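Local coordinates for protein prophenoloxidase b (Marsupenaeus japonicus, PDB 3WKY) that is the precursor of a type 3 copper phenoloxidase, which probably oxidises monophenols and o-diphenols at a dinuclear copper centre, at residues Asp214-Tyr224 with Pro622-Gly633; Gly66-Lys74 with Thr377-Glu385. One frame throughout, in Å; residues are numbered along the deposited sequence.

Contact 1 of 2, residues Asp214-Tyr224 with Pro622-Gly633; sequences DRDRRGELFYY and PDQPIPDPWPMG
Arg217, at the N-cap position of helix 218-239, turns the edge of its guanidinium to the loop 622-633 and holds two of its carbonyls at once. Arg217 NH1 meets Asp628 O at 2.8 Å in the carbonyl plane, whereas Arg217 NH2 approaches Trp630 O (3.0 Å) from above the plane of the Trp630 carbonyl, though along a nearly straight N-H...O line of 167°. A bend at chi3 (66°) folds the group back to Glu220, where Arg217 NE forms a salt bridge with Glu220 OE1 at 2.8 Å. Glu220 is fully extended, CG opposite its backbone N (chi1 178°), and its other oxygen, OE2, accepts from Met632 N at 2.8 Å. The buried pair thus shares its polar atoms with the loop backbone, while Ile626 CG2 lies over one face of the guanidinium, near NH1. An alanine in place of Arg217 is likely to leave Glu220 without its charged mate and the carbonyls of Asp628 and Trp630 without their donor.

Beside this edge, Asp216 OD2 receives Ile626 N on its anti lone pair (2.7 Å), and a water ties that oxygen to Arg217 NH1 and Ile626 O. Met632 supplies the apolar half: its CB sits over the Tyr224 ring, 3.7 Å from the centroid in a CH-pi contact, and its SD touches Leu221 CD1 at 3.6 Å. Farther along, Pro622 CB lies over the centre of one face of the Arg215 guanidinium, whose NH2 pairs with Glu122. The whole is a domain interface of the hemocyanin-type fold, in which a loop of the Ig-like part lies along the N-terminal end of the copper-domain helix carrying His226 of the copper pocket.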
loop_
_atom_site.group_PDB
_atom_site.type_symbol
_atom_site.label_atom_id
_atom_site.label_comp_id
_atom_site.label_asym_id
_atom_site.label_seq_id
_atom_site.Cartn_x
_atom_site.Cartn_y
_atom_site.Cartn_z
ATOM N N ASP A 214 39.069 32.014 -0.944
ATOM C CA ASP A 214 39.160 32.749 -2.201
ATOM C C ASP A 214 37.821 33.320 -2.664
ATOM O O ASP A 214 37.746 34.005 -3.687
ATOM C CB ASP A 214 39.808 31.880 -3.275
ATOM C CG ASP A 214 41.276 31.627 -2.994
ATOM O OD1 ASP A 214 41.757 32.074 -1.925
ATOM O OD2 ASP A 214 41.942 30.982 -3.830
ATOM N N ARG A 215 36.766 33.033 -1.905
ATOM C CA ARG A 215 35.502 33.747 -2.051
ATOM C C ARG A 215 35.065 34.269 -0.680
ATOM O O ARG A 215 35.483 33.753 0.359
ATOM C CB ARG A 215 34.418 32.851 -2.664
ATOM C CG ARG A 215 34.681 32.414 -4.110
ATOM C CD ARG A 215 34.691 33.590 -5.092
ATOM N NE ARG A 215 34.891 33.135 -6.468
ATOM C CZ ARG A 215 36.082 32.856 -6.990
ATOM N NH1 ARG A 215 37.176 32.998 -6.252
ATOM N NH2 ARG A 215 36.184 32.439 -8.245
ATOM N N ASP A 216 34.245 35.310 -0.678
ATOM C CA ASP A 216 33.704 35.837 0.560
ATOM C C ASP A 216 32.235 35.423 0.616
ATOM O O ASP A 216 31.484 35.723 -0.319
ATOM C CB ASP A 216 33.832 37.375 0.555
ATOM C CG ASP A 216 33.344 38.024 1.845
ATOM O OD1 ASP A 216 33.655 37.516 2.941
ATOM O OD2 ASP A 216 32.664 39.074 1.765
ATOM N N ARG A 217 31.838 34.724 1.682
ATOM C CA ARG A 217 30.424 34.402 1.919
ATOM C C ARG A 217 29.805 33.621 0.759
ATOM O O ARG A 217 28.664 33.878 0.350
ATOM C CB ARG A 217 29.634 35.685 2.229
ATOM C CG ARG A 217 30.139 36.352 3.512
ATOM C CD ARG A 217 29.747 37.827 3.621
ATOM N NE ARG A 217 28.304 38.003 3.746
ATOM C CZ ARG A 217 27.696 39.182 3.863
ATOM N NH1 ARG A 217 28.403 40.317 3.873
ATOM N NH2 ARG A 217 26.376 39.228 3.963
ATOM N N ARG A 218 30.571 32.667 0.229
ATOM C CA ARG A 218 30.139 31.915 -0.954
ATOM C C ARG A 218 28.937 31.016 -0.643
ATOM O O ARG A 218 28.067 30.812 -1.493
ATOM C CB ARG A 218 31.280 31.043 -1.496
ATOM C CG ARG A 218 31.087 30.599 -2.966
ATOM C CD ARG A 218 31.950 29.383 -3.301
ATOM N NE ARG A 218 31.569 28.286 -2.412
ATOM C CZ ARG A 218 30.493 27.527 -2.590
ATOM N NH1 ARG A 218 29.731 27.686 -3.665
ATOM N NH2 ARG A 218 30.194 26.593 -1.702
ATOM N N GLY A 219 28.919 30.457 0.560
ATOM C CA GLY A 219 27.798 29.638 1.004
ATOM C C GLY A 219 26.533 30.458 1.122
ATOM O O GLY A 219 25.439 30.006 0.772
ATOM N N GLU A 220 26.672 31.688 1.615
ATOM C CA GLU A 220 25.531 32.571 1.688
ATOM C C GLU A 220 25.062 32.981 0.290
ATOM O O GLU A 220 23.854 33.109 0.035
ATOM C CB GLU A 220 25.868 33.809 2.541
ATOM C CG GLU A 220 24.734 34.800 2.613
ATOM C CD GLU A 220 25.085 35.976 3.490
ATOM O OE1 GLU A 220 26.263 36.037 3.922
ATOM O OE2 GLU A 220 24.190 36.814 3.764
ATOM N N LEU A 221 26.009 33.186 -0.624
ATOM C CA LEU A 221 25.653 33.549 -1.990
ATOM C C LEU A 221 24.948 32.390 -2.689
ATOM O O LEU A 221 24.054 32.613 -3.505
ATOM C CB LEU A 221 26.898 33.956 -2.785
ATOM C CG LEU A 221 26.665 34.730 -4.085
ATOM C CD1 LEU A 221 26.170 36.163 -3.821
ATOM C CD2 LEU A 221 27.947 34.760 -4.921
ATOM N N PHE A 222 25.377 31.162 -2.385
ATOM C CA PHE A 222 24.672 29.972 -2.880
ATOM C C PHE A 222 23.198 30.046 -2.473
ATOM O O PHE A 222 22.303 29.962 -3.322
ATOM C CB PHE A 222 25.328 28.705 -2.354
ATOM C CG PHE A 222 24.551 27.455 -2.663
ATOM C CD1 PHE A 222 24.499 26.969 -3.954
ATOM C CD2 PHE A 222 23.859 26.787 -1.660
ATOM C CE1 PHE A 222 23.769 25.818 -4.255
ATOM C CE2 PHE A 222 23.132 25.618 -1.950
ATOM C CZ PHE A 222 23.089 25.145 -3.241
ATOM N N TYR A 223 22.947 30.240 -1.182
ATOM C CA TYR A 223 21.589 30.473 -0.702
ATOM C C TYR A 223 20.894 31.599 -1.459
ATOM O O TYR A 223 19.776 31.426 -1.941
ATOM C CB TYR A 223 21.596 30.807 0.795
ATOM C CG TYR A 223 20.472 31.722 1.202
ATOM C CD1 TYR A 223 19.151 31.276 1.214
ATOM C CD2 TYR A 223 20.726 33.042 1.590
ATOM C CE1 TYR A 223 18.102 32.128 1.593
ATOM C CE2 TYR A 223 19.691 33.887 1.967
ATOM C CZ TYR A 223 18.386 33.427 1.972
ATOM O OH TYR A 223 17.359 34.267 2.354
ATOM N N TYR A 224 21.553 32.754 -1.555
ATOM C CA TYR A 224 20.887 33.964 -2.012
ATOM C C TYR A 224 20.510 33.909 -3.482
ATOM O O TYR A 224 19.402 34.282 -3.850
ATOM C CB TYR A 224 21.773 35.184 -1.750
ATOM C CG TYR A 224 21.061 36.499 -1.972
ATOM C CD1 TYR A 224 19.914 36.819 -1.249
ATOM C CD2 TYR A 224 21.548 37.429 -2.887
ATOM C CE1 TYR A 224 19.262 38.052 -1.429
ATOM C CE2 TYR A 224 20.897 38.663 -3.079
ATOM C CZ TYR A 224 19.764 38.960 -2.347
ATOM O OH TYR A 224 19.124 40.175 -2.536
ATOM N N PRO A 622 34.896 37.598 -7.679
ATOM C CA PRO A 622 35.819 36.563 -7.204
ATOM C C PRO A 622 36.920 37.116 -6.306
ATOM O O PRO A 622 37.325 36.455 -5.347
ATOM C CB PRO A 622 36.431 36.022 -8.504
ATOM C CG PRO A 622 35.394 36.302 -9.551
ATOM C CD PRO A 622 34.768 37.604 -9.148
ATOM N N ASP A 623 37.384 38.326 -6.599
ATOM C CA ASP A 623 38.566 38.854 -5.931
ATOM C C ASP A 623 38.261 39.918 -4.875
ATOM O O ASP A 623 39.180 40.513 -4.323
ATOM C CB ASP A 623 39.524 39.435 -6.971
ATOM C CG ASP A 623 38.920 40.610 -7.727
ATOM O OD1 ASP A 623 37.689 40.611 -7.972
ATOM O OD2 ASP A 623 39.678 41.537 -8.078
ATOM N N GLN A 624 36.984 40.166 -4.601
ATOM C CA GLN A 624 36.602 41.218 -3.651
ATOM C C GLN A 624 35.609 40.699 -2.621
ATOM O O GLN A 624 34.744 39.893 -2.950
ATOM C CB GLN A 624 35.965 42.403 -4.383
ATOM C CG GLN A 624 36.912 43.245 -5.223
ATOM C CD GLN A 624 36.192 44.386 -5.928
ATOM O OE1 GLN A 624 35.126 44.830 -5.491
ATOM N NE2 GLN A 624 36.765 44.859 -7.031
ATOM N N PRO A 625 35.718 41.170 -1.369
ATOM C CA PRO A 625 34.703 40.813 -0.371
ATOM C C PRO A 625 33.347 41.440 -0.694
ATOM O O PRO A 625 33.283 42.422 -1.438
ATOM C CB PRO A 625 35.259 41.412 0.922
ATOM C CG PRO A 625 36.166 42.514 0.474
ATOM C CD PRO A 625 36.783 42.016 -0.800
ATOM N N ILE A 626 32.273 40.856 -0.169
ATOM C CA ILE A 626 30.962 41.496 -0.196
ATOM C C ILE A 626 31.097 42.802 0.604
ATOM O O ILE A 626 31.467 42.781 1.780
ATOM C CB ILE A 626 29.884 40.588 0.448
ATOM C CG1 ILE A 626 29.980 39.150 -0.085
ATOM C CG2 ILE A 626 28.478 41.167 0.240
ATOM C CD1 ILE A 626 29.243 38.916 -1.374
ATOM N N PRO A 627 30.820 43.949 -0.031
ATOM C CA PRO A 627 31.131 45.231 0.622
ATOM C C PRO A 627 30.270 45.456 1.870
ATOM O O PRO A 627 30.734 45.893 2.928
ATOM C CB PRO A 627 30.758 46.271 -0.447
ATOM C CG PRO A 627 30.477 45.496 -1.714
ATOM C CD PRO A 627 30.064 44.125 -1.280
ATOM N N ASP A 628 29.001 45.123 1.707
ATOM C CA ASP A 628 27.930 45.338 2.668
ATOM C C ASP A 628 27.996 44.305 3.799
ATOM O O ASP A 628 28.001 43.102 3.540
ATOM C CB ASP A 628 26.634 45.195 1.867
ATOM C CG ASP A 628 25.396 45.432 2.678
ATOM O OD1 ASP A 628 25.506 45.914 3.821
ATOM O OD2 ASP A 628 24.300 45.135 2.144
ATOM N N PRO A 629 28.053 44.760 5.064
ATOM C CA PRO A 629 28.101 43.774 6.150
ATOM C C PRO A 629 26.739 43.123 6.449
ATOM O O PRO A 629 26.724 42.079 7.106
ATOM C CB PRO A 629 28.558 44.601 7.352
ATOM C CG PRO A 629 28.039 45.977 7.062
ATOM C CD PRO A 629 28.135 46.146 5.569
ATOM N N TRP A 630 25.639 43.705 5.977
ATOM C CA TRP A 630 24.308 43.162 6.269
ATOM C C TRP A 630 24.105 41.840 5.532
ATOM O O TRP A 630 24.703 41.619 4.476
ATOM C CB TRP A 630 23.217 44.170 5.897
ATOM C CG TRP A 630 23.264 45.395 6.788
ATOM C CD1 TRP A 630 23.719 46.633 6.447
ATOM C CD2 TRP A 630 22.859 45.476 8.166
ATOM N NE1 TRP A 630 23.620 47.490 7.528
ATOM C CE2 TRP A 630 23.096 46.806 8.595
ATOM C CE3 TRP A 630 22.316 44.560 9.077
ATOM C CZ2 TRP A 630 22.819 47.234 9.900
ATOM C CZ3 TRP A 630 22.032 44.986 10.371
ATOM C CH2 TRP A 630 22.285 46.320 10.770
ATOM N N PRO A 631 23.278 40.942 6.091
ATOM C CA PRO A 631 23.068 39.677 5.367
ATOM C C PRO A 631 22.458 39.936 3.989
ATOM O O PRO A 631 21.730 40.921 3.820
ATOM C CB PRO A 631 22.056 38.939 6.253
ATOM C CG PRO A 631 22.343 39.435 7.638
ATOM C CD PRO A 631 22.650 40.932 7.428
ATOM N N MET A 632 22.761 39.095 3.004
ATOM C CA MET A 632 22.173 39.273 1.677
ATOM C C MET A 632 20.649 39.160 1.752
ATOM O O MET A 632 20.115 38.201 2.337
ATOM C CB MET A 632 22.730 38.234 0.707
ATOM C CG MET A 632 24.252 38.349 0.533
ATOM S SD MET A 632 24.883 37.066 -0.559
ATOM C CE MET A 632 26.549 36.911 0.072
ATOM N N GLY A 633 19.959 40.137 1.166
ATOM C CA GLY A 633 18.510 40.178 1.200
ATOM C C GLY A 633 17.941 40.945 2.387
ATOM O O GLY A 633 16.724 41.029 2.535
HETATM O O HOH W 1 31.263 40.905 3.382
HETATM O O HOH W 2 35.115 36.923 -3.104
HETATM O O HOH W 3 21.525 36.160 3.766
HETATM O O HOH W 4 17.707 36.715 1.402
#

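Contact 2 of 2, residues Gly66-Lys74 with Thr377-Glu385. With CUO (Cu2-o2 cluster), chain J.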
loop_
_atom_site.group_PDB
_atom_site.type_symbol
_atom_site.label_atom_id
_atom_site.label_comp_id
_atom_site.label_asym_id
_atom_site.label_seq_id
_atom_site.Cartn_x
_atom_site.Cartn_y
_atom_site.Cartn_z
ATOM N N GLY A 66 33.393 12.126 -24.618
ATOM C CA GLY A 66 32.107 11.562 -24.997
ATOM C C GLY A 66 31.012 11.569 -23.946
ATOM O O GLY A 66 29.967 10.933 -24.132
ATOM N N ILE A 67 31.248 12.268 -22.837
ATOM C CA ILE A 67 30.223 12.449 -21.813
ATOM C C ILE A 67 30.225 13.916 -21.397
ATOM O O ILE A 67 31.213 14.623 -21.630
ATOM C CB ILE A 67 30.453 11.556 -20.564
ATOM C CG1 ILE A 67 31.770 11.905 -19.871
ATOM C CG2 ILE A 67 30.388 10.058 -20.927
ATOM C CD1 ILE A 67 31.981 11.171 -18.550
ATOM N N PRO A 68 29.123 14.382 -20.789
ATOM C CA PRO A 68 29.103 15.775 -20.322
ATOM C C PRO A 68 30.016 16.009 -19.120
ATOM O O PRO A 68 30.499 15.052 -18.506
ATOM C CB PRO A 68 27.638 15.979 -19.895
ATOM C CG PRO A 68 26.864 14.919 -20.617
ATOM C CD PRO A 68 27.798 13.742 -20.684
ATOM N N PHE A 69 30.252 17.283 -18.793
ATOM C CA PHE A 69 30.824 17.653 -17.502
ATOM C C PHE A 69 29.707 17.595 -16.463
ATOM O O PHE A 69 28.740 18.374 -16.522
ATOM C CB PHE A 69 31.399 19.083 -17.569
ATOM C CG PHE A 69 31.666 19.715 -16.225
ATOM C CD1 PHE A 69 32.404 19.055 -15.256
ATOM C CD2 PHE A 69 31.211 21.009 -15.950
ATOM C CE1 PHE A 69 32.651 19.642 -14.023
ATOM C CE2 PHE A 69 31.466 21.608 -14.724
ATOM C CZ PHE A 69 32.182 20.929 -13.755
ATOM N N PHE A 70 29.837 16.673 -15.517
ATOM C CA PHE A 70 28.839 16.507 -14.471
ATOM C C PHE A 70 29.247 17.313 -13.246
ATOM O O PHE A 70 29.959 16.827 -12.359
ATOM C CB PHE A 70 28.670 15.025 -14.157
ATOM C CG PHE A 70 28.045 14.255 -15.280
ATOM C CD1 PHE A 70 26.886 14.719 -15.886
ATOM C CD2 PHE A 70 28.639 13.104 -15.768
ATOM C CE1 PHE A 70 26.309 14.025 -16.939
ATOM C CE2 PHE A 70 28.068 12.406 -16.814
ATOM C CZ PHE A 70 26.907 12.867 -17.402
ATOM N N ALA A 71 28.790 18.564 -13.220
ATOM C CA ALA A 71 29.302 19.559 -12.300
ATOM C C ALA A 71 29.123 19.220 -10.822
ATOM O O ALA A 71 29.897 19.682 -9.983
ATOM C CB ALA A 71 28.693 20.922 -12.622
ATOM N N PHE A 72 28.120 18.406 -10.495
ATOM C CA PHE A 72 27.824 18.125 -9.088
ATOM C C PHE A 72 28.582 16.911 -8.587
ATOM O O PHE A 72 28.572 16.615 -7.387
ATOM C CB PHE A 72 26.312 17.937 -8.882
ATOM C CG PHE A 72 25.499 19.077 -9.418
ATOM C CD1 PHE A 72 25.351 20.240 -8.681
ATOM C CD2 PHE A 72 24.919 19.006 -10.683
ATOM C CE1 PHE A 72 24.634 21.301 -9.186
ATOM C CE2 PHE A 72 24.200 20.068 -11.193
ATOM C CZ PHE A 72 24.048 21.214 -10.437
ATOM N N ASN A 73 29.233 16.216 -9.515
ATOM C CA ASN A 73 29.991 15.014 -9.207
ATOM C C ASN A 73 31.412 15.370 -8.776
ATOM O O ASN A 73 32.095 16.162 -9.436
ATOM C CB ASN A 73 30.005 14.083 -10.420
ATOM C CG ASN A 73 30.936 12.898 -10.236
ATOM O OD1 ASN A 73 32.132 12.977 -10.537
ATOM N ND2 ASN A 73 30.391 11.789 -9.743
ATOM N N LYS A 74 31.856 14.793 -7.663
ATOM C CA LYS A 74 33.148 15.127 -7.057
ATOM C C LYS A 74 34.343 14.919 -7.994
ATOM O O LYS A 74 35.262 15.738 -8.051
ATOM C CB LYS A 74 33.346 14.304 -5.785
ATOM C CG LYS A 74 34.656 14.563 -5.061
ATOM C CD LYS A 74 34.930 13.471 -4.041
ATOM C CE LYS A 74 35.984 13.899 -3.032
ATOM N NZ LYS A 74 36.431 12.756 -2.185
ATOM N N THR A 377 23.093 7.281 -19.991
ATOM C CA THR A 377 23.565 8.632 -19.733
ATOM C C THR A 377 22.854 9.244 -18.507
ATOM O O THR A 377 21.890 8.685 -18.001
ATOM C CB THR A 377 23.296 9.517 -20.988
ATOM O OG1 THR A 377 21.928 9.363 -21.406
ATOM C CG2 THR A 377 24.187 9.099 -22.148
ATOM N N SER A 378 23.331 10.382 -18.024
ATOM C CA SER A 378 22.654 11.083 -16.930
ATOM C C SER A 378 21.547 11.989 -17.473
ATOM O O SER A 378 21.544 12.342 -18.658
ATOM C CB SER A 378 23.656 11.908 -16.129
ATOM O OG SER A 378 23.004 12.870 -15.306
ATOM N N GLY A 379 20.591 12.347 -16.620
ATOM C CA GLY A 379 19.575 13.314 -17.008
ATOM C C GLY A 379 20.124 14.724 -16.815
ATOM O O GLY A 379 21.232 14.884 -16.295
ATOM N N VAL A 380 19.363 15.735 -17.231
ATOM C CA VAL A 380 19.846 17.124 -17.207
ATOM C C VAL A 380 20.133 17.701 -15.818
ATOM O O VAL A 380 20.871 18.689 -15.697
ATOM C CB VAL A 380 18.919 18.085 -17.988
ATOM C CG1 VAL A 380 18.876 17.695 -19.464
ATOM C CG2 VAL A 380 17.495 18.122 -17.383
ATOM N N MET A 381 19.581 17.101 -14.766
ATOM C CA MET A 381 19.878 17.572 -13.403
ATOM C C MET A 381 21.349 17.389 -13.041
ATOM O O MET A 381 21.832 17.994 -12.086
ATOM C CB MET A 381 19.001 16.864 -12.360
ATOM C CG MET A 381 17.615 17.472 -12.242
ATOM S SD MET A 381 17.650 19.137 -11.508
ATOM C CE MET A 381 17.907 18.752 -9.780
ATOM N N GLY A 382 22.054 16.559 -13.810
ATOM C CA GLY A 382 23.467 16.305 -13.565
ATOM C C GLY A 382 24.439 17.382 -14.071
ATOM O O GLY A 382 25.641 17.275 -13.832
ATOM N N ALA A 383 23.940 18.417 -14.748
ATOM C CA ALA A 383 24.839 19.416 -15.360
ATOM C C ALA A 383 24.339 20.831 -15.124
ATOM O O ALA A 383 23.144 21.082 -15.247
ATOM C CB ALA A 383 24.961 19.155 -16.853
ATOM N N VAL A 384 25.241 21.768 -14.818
ATOM C CA VAL A 384 24.788 23.114 -14.449
ATOM C C VAL A 384 24.183 23.895 -15.597
ATOM O O VAL A 384 23.349 24.774 -15.378
ATOM C CB VAL A 384 25.892 23.969 -13.752
ATOM C CG1 VAL A 384 26.178 23.434 -12.355
ATOM C CG2 VAL A 384 27.171 23.991 -14.581
ATOM N N GLU A 385 24.605 23.602 -16.820
ATOM C CA GLU A 385 24.085 24.361 -17.949
ATOM C C GLU A 385 22.735 23.841 -18.429
ATOM O O GLU A 385 22.103 24.472 -19.282
ATOM C CB GLU A 385 25.105 24.435 -19.103
ATOM C CG GLU A 385 25.325 23.129 -19.878
ATOM C CD GLU A 385 26.220 22.119 -19.173
ATOM O OE1 GLU A 385 26.516 22.252 -17.961
ATOM O OE2 GLU A 385 26.643 21.162 -19.849
HETATM CU CU1 CUO J . 22.562 25.920 -8.903
HETATM CU CU2 CUO J . 21.313 22.877 -7.435
HETATM O O1 CUO J . 22.715 24.203 -7.893
HETATM O O2 CUO J . 21.956 23.789 -9.309
HETATM O O HOH W 5 27.783 20.948 -15.908
HETATM O O HOH W 6 26.769 16.084 -11.672
#
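Phe72 points its ring edge into the loop 377-385, and this is the tight side of the contact. Phe72 CE2 stands 3.3 Å from Met381 O, while Phe72 CZ lies 3.6 Å from Val384 CG1 and 3.5 Å from O2 of the copper-oxygen cluster. With CG opposite its carbonyl carbon (chi1 -53°), the ring is directed from the type I turn Phe70-Asn73 to the cluster, edge first. Val384 CG1 also meets Ala71 CB, so one methyl packs against both residues.

The looser side is at Phe70, whose ring is partly exposed. It takes Gly382 O at its edge and touches Ser378 CB with CE1 (3.5 Å), and Phe70 CA makes a CH...O contact to Gly382 O. Between the two backbones, buried waters act as go-betweens: one joins Phe69 O, Val384 N and Glu385 OE1, and a second accepts from Phe72 N and donates to Gly382 O, its oxygen 2.7 Å from Gly382 O.

Two carbonyls of the loop, Met381 O and Val384 O, accept from His361 and His199 of the copper pocket. Phe72 rests on helix 356-365, Val384 on helix 193-205 and Phe69 on helix 74-89, which places the contact among three helices.

How the contacts relate
Both contacts fasten the copper-containing domain to a neighbour, from different parts of the chain: contact 1 brings in a loop of the Ig-like domain, contact 2 a loop of the all-alpha domain. Their centres are 26 Å apart and their nearest atoms about 7 Å, without touching. Contact 2 is buried and reaches the copper-oxygen cluster itself, relying on aromatic edges, methyl groups and bridging waters. Contact 1 is only partly buried; there, charged side chains bond directly to loop backbone, and the cluster remains about 11 Å from the side chain of Leu221. The pair illustrates how interface chemistry can change with place: an apolar ring edge beside the cluster, ionic and backbone bonds farther from it.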